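Local coordinates for conserved hypothetical protein (Bacteroides thetaiotaomicron, PDB 2F06), which is of unknown function but, as a pair of ACT domains that binds histidine in the crystal, probably serves as an amino-acid-sensing regulatory protein, at residues Leu13-Lys16 / Ser17-Thr21; Lys60-Asp64 / Asn65-Val69; Lys123-Glu126 / Val127-Lys131; Leu136-Ser139 / Asp140-Leu144. All coordinates share one frame; numbering follows the deposited sequence.

Contact 1 of 4, residues Leu13-Lys16 / Ser17-Thr21; sequences LENK and SGRLT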
loop_
_atom_site.group_PDB
_atom_site.type_symbol
_atom_site.label_atom_id
_atom_site.label_comp_id
_atom_site.label_asym_id
_atom_site.label_seq_id
_atom_site.Cartn_x
_atom_site.Cartn_y
_atom_site.Cartn_z
ATOM N N LEU A 13 9.933 -3.452 7.065
ATOM C CA LEU A 13 11.249 -3.599 6.420
ATOM C C LEU A 13 11.562 -2.175 6.003
ATOM O O LEU A 13 10.923 -1.619 5.067
ATOM C CB LEU A 13 11.182 -4.488 5.152
ATOM C CG LEU A 13 10.471 -5.850 5.060
ATOM C CD1 LEU A 13 10.129 -6.298 3.575
ATOM C CD2 LEU A 13 11.170 -6.937 5.852
ATOM N N GLU A 14 12.500 -1.562 6.693
ATOM C CA GLU A 14 12.941 -0.228 6.342
ATOM C C GLU A 14 13.899 -0.232 5.124
ATOM O O GLU A 14 14.130 -1.276 4.547
ATOM C CB GLU A 14 13.566 0.402 7.567
ATOM C CG GLU A 14 14.685 -0.350 8.142
ATOM C CD GLU A 14 15.786 0.591 8.561
ATOM O OE1 GLU A 14 16.303 1.311 7.672
ATOM O OE2 GLU A 14 16.160 0.608 9.768
ATOM N N ASN A 15 14.415 0.908 4.675
ATOM C CA ASN A 15 15.530 0.835 3.665
ATOM C C ASN A 15 14.974 0.221 2.309
ATOM O O ASN A 15 14.021 0.788 1.773
ATOM C CB ASN A 15 16.744 0.160 4.387
ATOM C CG ASN A 15 17.737 -0.543 3.484
ATOM O OD1 ASN A 15 17.993 -1.732 3.662
ATOM N ND2 ASN A 15 18.349 0.195 2.561
ATOM N N LYS A 16 15.509 -0.893 1.772
ATOM C CA LYS A 16 14.903 -1.681 0.606
ATOM C C LYS A 16 15.799 -2.850 0.101
ATOM O O LYS A 16 15.427 -3.515 -0.876
ATOM C CB LYS A 16 14.590 -0.790 -0.619
ATOM C CG LYS A 16 13.149 -0.234 -0.756
ATOM C CD LYS A 16 12.196 -1.092 -1.642
ATOM C CE LYS A 16 10.699 -0.885 -1.220
ATOM N NZ LYS A 16 9.646 -1.505 -2.095
ATOM N N SER A 17 16.922 -3.131 0.795
ATOM C CA SER A 17 18.224 -3.334 0.085
ATOM C C SER A 17 19.369 -4.348 0.457
ATOM O O SER A 17 20.438 -4.220 -0.158
ATOM C CB SER A 17 18.885 -1.950 -0.136
ATOM O OG SER A 17 19.629 -1.551 1.008
ATOM N N GLY A 18 19.318 -5.190 1.496
ATOM C CA GLY A 18 18.988 -4.774 2.821
ATOM C C GLY A 18 18.414 -5.733 3.834
ATOM O O GLY A 18 18.931 -6.828 4.117
ATOM N N ARG A 19 17.336 -5.226 4.384
ATOM C CA ARG A 19 16.738 -5.665 5.604
ATOM C C ARG A 19 15.954 -6.916 5.430
ATOM O O ARG A 19 15.818 -7.659 6.385
ATOM C CB ARG A 19 15.856 -4.530 6.180
ATOM C CG ARG A 19 16.724 -3.310 6.624
ATOM C CD ARG A 19 17.189 -3.428 8.059
ATOM N NE ARG A 19 18.579 -2.979 8.167
ATOM C CZ ARG A 19 18.997 -1.872 8.785
ATOM N NH1 ARG A 19 18.152 -1.062 9.410
ATOM N NH2 ARG A 19 20.266 -1.576 8.783
ATOM N N LEU A 20 15.435 -7.158 4.223
ATOM C CA LEU A 20 14.671 -8.396 4.016
ATOM C C LEU A 20 15.600 -9.647 4.177
ATOM O O LEU A 20 15.196 -10.687 4.746
ATOM C CB LEU A 20 13.939 -8.383 2.665
ATOM C CG LEU A 20 13.367 -9.748 2.266
ATOM C CD1 LEU A 20 12.122 -10.279 3.131
ATOM C CD2 LEU A 20 13.126 -9.689 0.740
ATOM N N THR A 21 16.825 -9.521 3.686
ATOM C CA THR A 21 17.771 -10.615 3.818
ATOM C C THR A 21 18.122 -10.886 5.289
ATOM O O THR A 21 18.010 -12.036 5.759
ATOM C CB THR A 21 19.030 -10.361 2.992
ATOM O OG1 THR A 21 18.608 -10.157 1.655
ATOM C CG2 THR A 21 19.976 -11.549 3.043
#
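The loop from strand 5-13 into helix 19-29, the first strand-to-helix connection of the ACT domain pair, is closed by Glu-14 gripping Arg-19 and Asn-15 holding Ser-17. Glu-14 OE2 lies 2.6 Å from Arg-19 NH1, a salt bridge made at the guanidinium edge, near its plane, while the carboxylate itself is turned 73° away from that plane. Arg-19 reaches it by bending at chi2 and chi3, which carries CD past Glu-14 CG. On the next residue the amide of Asn-15 donates from ND2 to Ser-17 OG, 2.7 Å away and nearly in the amide plane; CG trans to the backbone N (chi1 155°) places the amide beside Ser-17 and Gly-18, the N-cap residue, with OD1 3.3 Å from Gly-18 CA. A leucine at Asn-15 would probably leave Ser-17 OG without its amide donor and the turn before the helix less firmly held. Further in, Leu-13 CD2 packs 4.4 Å from Leu-20 CD1, and both leucines touch Leu-48 of strand 46-52. The connection thus pairs an apolar inner side with a polar outer one, where the ion pair and the side-chain amide's hydrogen bond are likely to restrain the loop at the surface.

Contact 2 of 4, residues Lys60-Asp64 / Asn65-Val69; sequences KALKD and NHFAV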
loop_
_atom_site.group_PDB
_atom_site.type_symbol
_atom_site.label_atom_id
_atom_site.label_comp_id
_atom_site.label_asym_id
_atom_site.label_seq_id
_atom_site.Cartn_x
_atom_site.Cartn_y
_atom_site.Cartn_z
ATOM N N LYS A 60 9.855 -12.989 19.143
ATOM C CA LYS A 60 10.821 -12.521 20.149
ATOM C C LYS A 60 12.246 -12.352 19.559
ATOM O O LYS A 60 12.962 -11.413 19.940
ATOM C CB LYS A 60 10.767 -13.447 21.370
ATOM C CG LYS A 60 11.859 -13.253 22.378
ATOM C CD LYS A 60 11.878 -14.412 23.385
ATOM C CE LYS A 60 13.226 -14.485 24.102
ATOM N NZ LYS A 60 13.516 -13.094 24.565
ATOM N N ALA A 61 12.638 -13.249 18.645
ATOM C CA ALA A 61 13.899 -13.141 17.909
ATOM C C ALA A 61 14.001 -11.815 17.091
ATOM O O ALA A 61 15.010 -11.054 17.151
ATOM C CB ALA A 61 14.067 -14.360 16.976
ATOM N N LEU A 62 12.938 -11.522 16.363
ATOM C CA LEU A 62 12.839 -10.281 15.637
ATOM C C LEU A 62 12.904 -9.035 16.520
ATOM O O LEU A 62 13.678 -8.145 16.197
ATOM C CB LEU A 62 11.587 -10.297 14.734
ATOM C CG LEU A 62 11.824 -11.312 13.614
ATOM C CD1 LEU A 62 10.466 -11.759 12.931
ATOM C CD2 LEU A 62 12.786 -10.694 12.608
ATOM N N LYS A 63 12.116 -8.956 17.605
ATOM C CA LYS A 63 12.222 -7.836 18.590
ATOM C C LYS A 63 13.632 -7.685 19.175
ATOM O O LYS A 63 14.116 -6.565 19.393
ATOM C CB LYS A 63 11.281 -8.033 19.794
ATOM C CG LYS A 63 9.785 -8.029 19.472
ATOM C CD LYS A 63 9.264 -6.603 19.142
ATOM C CE LYS A 63 9.342 -5.701 20.370
ATOM N NZ LYS A 63 8.606 -4.477 19.994
ATOM N N ASP A 64 14.257 -8.825 19.480
ATOM C CA ASP A 64 15.624 -8.898 19.989
ATOM C C ASP A 64 16.625 -8.307 18.993
ATOM O O ASP A 64 17.644 -7.742 19.409
ATOM C CB ASP A 64 16.045 -10.365 20.205
ATOM C CG ASP A 64 15.538 -10.949 21.508
ATOM O OD1 ASP A 64 14.936 -10.209 22.317
ATOM O OD2 ASP A 64 15.722 -12.184 21.699
ATOM N N ASN A 65 16.382 -8.530 17.699
ATOM C CA ASN A 65 17.194 -7.969 16.626
ATOM C C ASN A 65 16.719 -6.596 16.135
ATOM O O ASN A 65 17.168 -6.130 15.080
ATOM C CB ASN A 65 17.265 -8.957 15.474
ATOM C CG ASN A 65 18.197 -10.116 15.779
ATOM O OD1 ASN A 65 19.398 -10.083 15.455
ATOM N ND2 ASN A 65 17.666 -11.120 16.452
ATOM N N HIS A 66 15.794 -5.986 16.893
ATOM C CA HIS A 66 15.375 -4.582 16.750
ATOM C C HIS A 66 14.493 -4.362 15.534
ATOM O O HIS A 66 14.412 -3.221 15.034
ATOM C CB HIS A 66 16.610 -3.643 16.739
ATOM C CG HIS A 66 17.511 -3.857 17.911
ATOM N ND1 HIS A 66 17.221 -3.368 19.166
ATOM C CD2 HIS A 66 18.643 -4.584 18.039
ATOM C CE1 HIS A 66 18.155 -3.763 20.010
ATOM N NE2 HIS A 66 19.039 -4.492 19.349
ATOM N N PHE A 67 13.787 -5.418 15.093
ATOM C CA PHE A 67 12.750 -5.267 14.078
ATOM C C PHE A 67 11.454 -4.807 14.704
ATOM O O PHE A 67 11.188 -5.125 15.861
ATOM C CB PHE A 67 12.542 -6.545 13.245
ATOM C CG PHE A 67 13.713 -6.853 12.316
ATOM C CD1 PHE A 67 13.799 -6.239 11.063
ATOM C CD2 PHE A 67 14.720 -7.738 12.694
ATOM C CE1 PHE A 67 14.893 -6.491 10.211
ATOM C CE2 PHE A 67 15.814 -7.995 11.848
ATOM C CZ PHE A 67 15.908 -7.367 10.611
ATOM N N ALA A 68 10.669 -4.025 13.947
ATOM C CA ALA A 68 9.315 -3.715 14.316
ATOM C C ALA A 68 8.391 -4.822 13.743
ATOM O O ALA A 68 8.296 -4.985 12.547
ATOM C CB ALA A 68 8.927 -2.332 13.768
ATOM N N VAL A 69 7.724 -5.586 14.609
ATOM C CA VAL A 69 6.856 -6.717 14.232
ATOM C C VAL A 69 5.566 -6.638 14.984
ATOM O O VAL A 69 5.541 -6.372 16.182
ATOM C CB VAL A 69 7.393 -8.099 14.755
ATOM C CG1 VAL A 69 6.950 -9.269 13.857
ATOM C CG2 VAL A 69 8.840 -8.091 14.939
HETATM O O HOH W 1 7.494 -3.946 17.277
#
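Leu-62 meets the chain that follows its helix at both ends of its side chain. Its CB rests 3.5 Å from Val-69 CG2 and also lies near Phe-67 CB. Beyond CG, the CD2 branch comes to 3.5 Å from Phe-67 CD2, with CG and CE2 of the same ring a little farther off; the two side chains cross at a slant. Phe-67 has its ring carbon CG beside the backbone N (chi1 -70°), and this brings the ring edge up to Leu-62 O, which lies in the ring plane. That carbonyl also takes the N-H of Phe-67 at 2.9 Å, the donor standing above the carbonyl plane. Together with a weak bond from His-66 N to Lys-63 O, it forms a Schellman motif that ends helix 55-64, His-66 being the C-prime residue with positive phi (74°). One residue earlier, Ala-61 O accepts twice from Asn-65: the backbone N and the side-chain ND2 arrive from opposite faces of its plane, and the ND2 bond, 2.7 Å long, is almost straight at 178°. The imidazole of His-66 has Asp-64 O over one face, displaced toward the rim. On the solvent side, Lys-63 NZ and Val-69 N both donate to one water, at 3.0 and 3.1 Å respectively, which bridges the helix to the start of strand 69-80. The inner side is covered by helix 19-29, where Val-23 touches Phe-67 and Leu-27 touches Leu-62, and by Leu-9 and Ile-11 of strand 5-13.

Contact 3 of 4, residues Lys123-Glu126 / Val127-Lys131; sequences KCIE and VLKEK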
loop_
_atom_site.group_PDB
_atom_site.type_symbol
_atom_site.label_atom_id
_atom_site.label_comp_id
_atom_site.label_asym_id
_atom_site.label_seq_id
_atom_site.Cartn_x
_atom_site.Cartn_y
_atom_site.Cartn_z
ATOM N N LYS A 123 -17.410 -14.213 12.385
ATOM C CA LYS A 123 -18.381 -14.525 11.330
ATOM C C LYS A 123 -17.810 -15.329 10.155
ATOM O O LYS A 123 -18.502 -16.181 9.573
ATOM C CB LYS A 123 -19.107 -13.273 10.811
ATOM C CG LYS A 123 -20.512 -13.564 10.437
ATOM C CD LYS A 123 -21.493 -13.540 11.684
ATOM C CE LYS A 123 -20.987 -14.312 12.969
ATOM N NZ LYS A 123 -21.935 -14.274 14.156
ATOM N N CYS A 124 -16.563 -15.022 9.789
ATOM C CA CYS A 124 -15.914 -15.692 8.698
ATOM C C CYS A 124 -15.817 -17.180 9.020
ATOM O O CYS A 124 -16.165 -18.030 8.193
ATOM C CB CYS A 124 -14.513 -15.061 8.453
ATOM S SG CYS A 124 -13.597 -15.879 7.091
ATOM N N ILE A 125 -15.344 -17.508 10.228
ATOM C CA ILE A 125 -15.136 -18.902 10.584
ATOM C C ILE A 125 -16.473 -19.646 10.649
ATOM O O ILE A 125 -16.556 -20.798 10.231
ATOM C CB ILE A 125 -14.372 -19.056 11.890
ATOM C CG1 ILE A 125 -12.911 -18.696 11.684
ATOM C CG2 ILE A 125 -14.438 -20.490 12.420
ATOM C CD1 ILE A 125 -12.139 -18.649 12.992
ATOM N N GLU A 126 -17.500 -18.961 11.117
ATOM C CA GLU A 126 -18.848 -19.517 11.209
ATOM C C GLU A 126 -19.336 -19.986 9.842
ATOM O O GLU A 126 -19.711 -21.138 9.682
ATOM C CB GLU A 126 -19.773 -18.432 11.755
ATOM C CG GLU A 126 -21.094 -18.911 12.244
ATOM C CD GLU A 126 -21.786 -17.849 13.068
ATOM O OE1 GLU A 126 -21.076 -17.150 13.847
ATOM O OE2 GLU A 126 -23.020 -17.710 12.926
ATOM N N VAL A 127 -19.299 -19.080 8.855
ATOM C CA VAL A 127 -19.764 -19.334 7.465
ATOM C C VAL A 127 -19.006 -20.521 6.847
ATOM O O VAL A 127 -19.604 -21.450 6.312
ATOM C CB VAL A 127 -19.659 -18.018 6.550
ATOM C CG1 VAL A 127 -19.936 -18.287 5.065
ATOM C CG2 VAL A 127 -20.603 -16.929 7.068
ATOM N N LEU A 128 -17.691 -20.504 6.988
ATOM C CA LEU A 128 -16.835 -21.496 6.349
ATOM C C LEU A 128 -17.148 -22.876 6.897
ATOM O O LEU A 128 -17.249 -23.816 6.118
ATOM C CB LEU A 128 -15.348 -21.154 6.569
ATOM C CG LEU A 128 -14.853 -19.804 6.041
ATOM C CD1 LEU A 128 -13.417 -19.615 6.390
ATOM C CD2 LEU A 128 -15.061 -19.568 4.531
ATOM N N LYS A 129 -17.286 -22.992 8.227
ATOM C CA LYS A 129 -17.609 -24.279 8.883
ATOM C C LYS A 129 -19.005 -24.772 8.397
ATOM O O LYS A 129 -19.173 -25.939 7.995
ATOM C CB LYS A 129 -17.605 -24.168 10.431
ATOM C CG LYS A 129 -16.225 -23.964 11.145
ATOM C CD LYS A 129 -16.343 -24.046 12.714
ATOM C CE LYS A 129 -15.902 -25.408 13.266
ATOM N NZ LYS A 129 -16.579 -25.898 14.545
ATOM N N GLU A 130 -19.974 -23.850 8.432
ATOM C CA GLU A 130 -21.336 -24.050 7.927
ATOM C C GLU A 130 -21.338 -24.558 6.488
ATOM O O GLU A 130 -22.025 -25.515 6.170
ATOM C CB GLU A 130 -22.129 -22.734 8.011
ATOM C CG GLU A 130 -23.637 -22.873 8.241
ATOM C CD GLU A 130 -24.456 -23.024 6.945
ATOM O OE1 GLU A 130 -24.047 -22.487 5.880
ATOM O OE2 GLU A 130 -25.523 -23.670 7.007
ATOM N N LYS A 131 -20.553 -23.925 5.618
ATOM C CA LYS A 131 -20.498 -24.343 4.227
ATOM C C LYS A 131 -19.474 -25.481 3.968
ATOM O O LYS A 131 -19.110 -25.735 2.796
ATOM C CB LYS A 131 -20.203 -23.128 3.343
ATOM C CG LYS A 131 -21.232 -22.040 3.396
ATOM C CD LYS A 131 -22.602 -22.596 2.963
ATOM C CE LYS A 131 -23.480 -21.524 2.397
ATOM N NZ LYS A 131 -24.682 -22.190 1.872
#
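Cys-124 and Leu-128 touch through SG and CD1, 3.8 Å apart. The thiol swings there because SG stands trans to its backbone N (chi1 179°), beside the carbonyl carbon and so toward the following turn. Leu-128 CG lies 3.1 Å from Cys-124 O, the same oxygen that accepts the hydrogen bond from Leu-128 N. One residue on, Ile-125 and Lys-129 run alongside each other, pointing the same way: the CG2 branch of Ile-125 lies 4.0 Å from Lys-129 CD and nearly as close to CG, so the lysine contributes its aliphatic stem to the pair before bending at chi3. Val-127 turns CG2 back toward Lys-123 O, at 3.4 Å.

These pairs are spaced i to i+4 along helix 121-130, in the second ACT domain of the chain, and its regular backbone bonds set their spacing. Val-127 N donates to Lys-123 O and Glu-130 N to Glu-126 O, with N-H...O angles of 170° and 168°. On the outer side Lys-123 NZ forms a salt bridge with Glu-126 OE1 at 3.0 Å, linking residues three apart; the extended glutamate chain and the bent lysine chain bring the two charges together. Asn-120 OD1 accepts from Lys-123 N just before this turn. The inner side faces helix 85-95, with Leu-93 against both Cys-124 and Leu-128 and Phe-92 against Val-127. Leu-135 of strand 134-136 lies against Leu-128 and Lys-129, joining the helix to the sheet.

Contact 4 of 4, residues Leu136-Ser139 / Asp140-Leu144; sequences LAAS and DLYKL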
loop_
_atom_site.group_PDB
_atom_site.type_symbol
_atom_site.label_atom_id
_atom_site.label_comp_id
_atom_site.label_asym_id
_atom_site.label_seq_id
_atom_site.Cartn_x
_atom_site.Cartn_y
_atom_site.Cartn_z
ATOM N N LEU A 136 -8.024 -24.657 7.845
ATOM C CA LEU A 136 -6.760 -25.212 8.423
ATOM C C LEU A 136 -6.641 -24.841 9.913
ATOM O O LEU A 136 -6.912 -23.688 10.301
ATOM C CB LEU A 136 -5.576 -24.717 7.637
ATOM C CG LEU A 136 -5.498 -25.043 6.130
ATOM C CD1 LEU A 136 -4.259 -24.351 5.524
ATOM C CD2 LEU A 136 -5.401 -26.526 5.808
ATOM N N ALA A 137 -6.306 -25.800 10.766
ATOM C CA ALA A 137 -5.943 -25.483 12.153
ATOM C C ALA A 137 -4.746 -24.529 12.075
ATOM O O ALA A 137 -3.968 -24.613 11.104
ATOM C CB ALA A 137 -5.544 -26.729 12.871
ATOM N N ALA A 138 -4.571 -23.617 13.041
ATOM C CA ALA A 138 -3.394 -22.704 12.961
ATOM C C ALA A 138 -2.136 -23.554 12.845
ATOM O O ALA A 138 -1.284 -23.257 12.102
ATOM C CB ALA A 138 -3.302 -21.841 14.202
ATOM N N SER A 139 -2.059 -24.631 13.620
ATOM C CA SER A 139 -0.904 -25.527 13.631
ATOM C C SER A 139 -0.641 -26.187 12.276
ATOM O O SER A 139 0.516 -26.358 11.929
ATOM C CB SER A 139 -1.079 -26.523 14.766
ATOM O OG SER A 139 -2.108 -27.411 14.443
ATOM N N ASP A 140 -1.682 -26.476 11.482
ATOM C CA ASP A 140 -1.520 -26.987 10.103
ATOM C C ASP A 140 -0.834 -25.958 9.208
ATOM O O ASP A 140 0.055 -26.255 8.399
ATOM C CB ASP A 140 -2.866 -27.318 9.425
ATOM C CG ASP A 140 -3.556 -28.558 9.955
ATOM O OD1 ASP A 140 -2.899 -29.571 10.296
ATOM O OD2 ASP A 140 -4.835 -28.478 10.019
ATOM N N LEU A 141 -1.257 -24.716 9.362
ATOM C CA LEU A 141 -0.697 -23.619 8.649
ATOM C C LEU A 141 0.811 -23.399 8.974
ATOM O O LEU A 141 1.628 -23.178 8.058
ATOM C CB LEU A 141 -1.543 -22.373 8.924
ATOM C CG LEU A 141 -1.667 -21.252 7.941
ATOM C CD1 LEU A 141 -1.941 -21.643 6.488
ATOM C CD2 LEU A 141 -2.711 -20.206 8.450
ATOM N N TYR A 142 1.163 -23.435 10.254
ATOM C CA TYR A 142 2.574 -23.317 10.677
ATOM C C TYR A 142 3.559 -24.450 10.222
ATOM O O TYR A 142 4.792 -24.382 10.441
ATOM C CB TYR A 142 2.595 -23.320 12.211
ATOM C CG TYR A 142 1.772 -22.212 12.888
ATOM C CD1 TYR A 142 1.373 -21.026 12.206
ATOM C CD2 TYR A 142 1.389 -22.364 14.220
ATOM C CE1 TYR A 142 0.645 -20.018 12.887
ATOM C CE2 TYR A 142 0.635 -21.388 14.884
ATOM C CZ TYR A 142 0.307 -20.215 14.234
ATOM O OH TYR A 142 -0.422 -19.310 14.975
ATOM N N LYS A 143 3.044 -25.535 9.659
ATOM C CA LYS A 143 3.919 -26.656 9.255
ATOM C C LYS A 143 3.767 -26.977 7.762
ATOM O O LYS A 143 4.044 -28.105 7.329
ATOM C CB LYS A 143 3.681 -27.929 10.147
ATOM C CG LYS A 143 2.325 -28.643 9.936
ATOM C CD LYS A 143 2.143 -30.074 10.582
ATOM C CE LYS A 143 1.888 -30.063 12.056
ATOM N NZ LYS A 143 2.864 -29.131 12.631
ATOM N N LEU A 144 3.330 -26.025 6.961
ATOM C CA LEU A 144 3.173 -26.337 5.542
ATOM C C LEU A 144 4.545 -26.688 4.888
ATOM O O LEU A 144 4.669 -27.468 3.910
ATOM C CB LEU A 144 2.482 -25.195 4.808
ATOM C CG LEU A 144 0.986 -24.953 5.004
ATOM C CD1 LEU A 144 0.608 -23.698 4.284
ATOM C CD2 LEU A 144 0.236 -26.104 4.361
ATOM O OXT LEU A 144 5.582 -26.174 5.359
HETATM O O HOH W 2 2.524 -26.856 13.768
HETATM O O HOH W 3 -1.266 -29.497 12.759
#
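The ring of Tyr-142 lies over the carbonyl of Ala-138, whose O sits 3.3 Å above one face and displaced toward the rim. The methyl of Ala-138 meets the far end of the same ring, CB to CZ 4.0 Å. With CG beside the backbone N (chi1 -58°), the ring folds back along the helix instead of pointing onward, and its hydroxyl bonds to the backbone N of Lys-7. With an alanine in place of Tyr-142, Lys-7 N is likely to lose this partner and a gap to open beside the Ala-138 methyl. Leu-136 and Leu-141 are set differently, crossing at about a right angle with their CD1 atoms 3.7 Å apart.

The pairs are built round the short helix 138-141, which follows strand 134-136 and has Ala-137 as its N-cap residue. Here Asp-140 reaches back: OD2 accepts from Ala-137 N at 3.1 Å on its anti side, 30° out of the carboxylate plane, while OD1 shares a water with Ser-139 OG. Leu-141 N and Tyr-142 N supply the helical bonds to Ala-137 O and Ala-138 O. A second water links Ser-139 O, 2.8 Å away, to Lys-143 NZ. Leu-141 packs inward on Val-115 and Ile-51. At the chain end, Leu-144 OXT accepts a hydrogen bond from Asn-81 ND2 of the second subunit, a residue of the histidine pocket.

Contacts 1 and 2 lie on the same side of the chain's centre and touch, Arg-19 O standing 4.1 Å from Phe-67 CE1; both involve strand 5-13 and helix 19-29. Contact 1 is a surface loop held by a salt bridge and a side-chain amide hydrogen bond, whereas contacts 2, 3 and 4 are partly buried. Contact 2 ends a helix with backbone and asparagine bonds over an apolar inner side. Contact 3 stands across the centre from both, a regular stretch of helix with its one ion pair on the outside. Contact 4, nearest the chain's centre, combines an aspartate-to-backbone bond with ring packing; like contact 3 it involves strand 134-136, about 8 Å separating their nearest atoms.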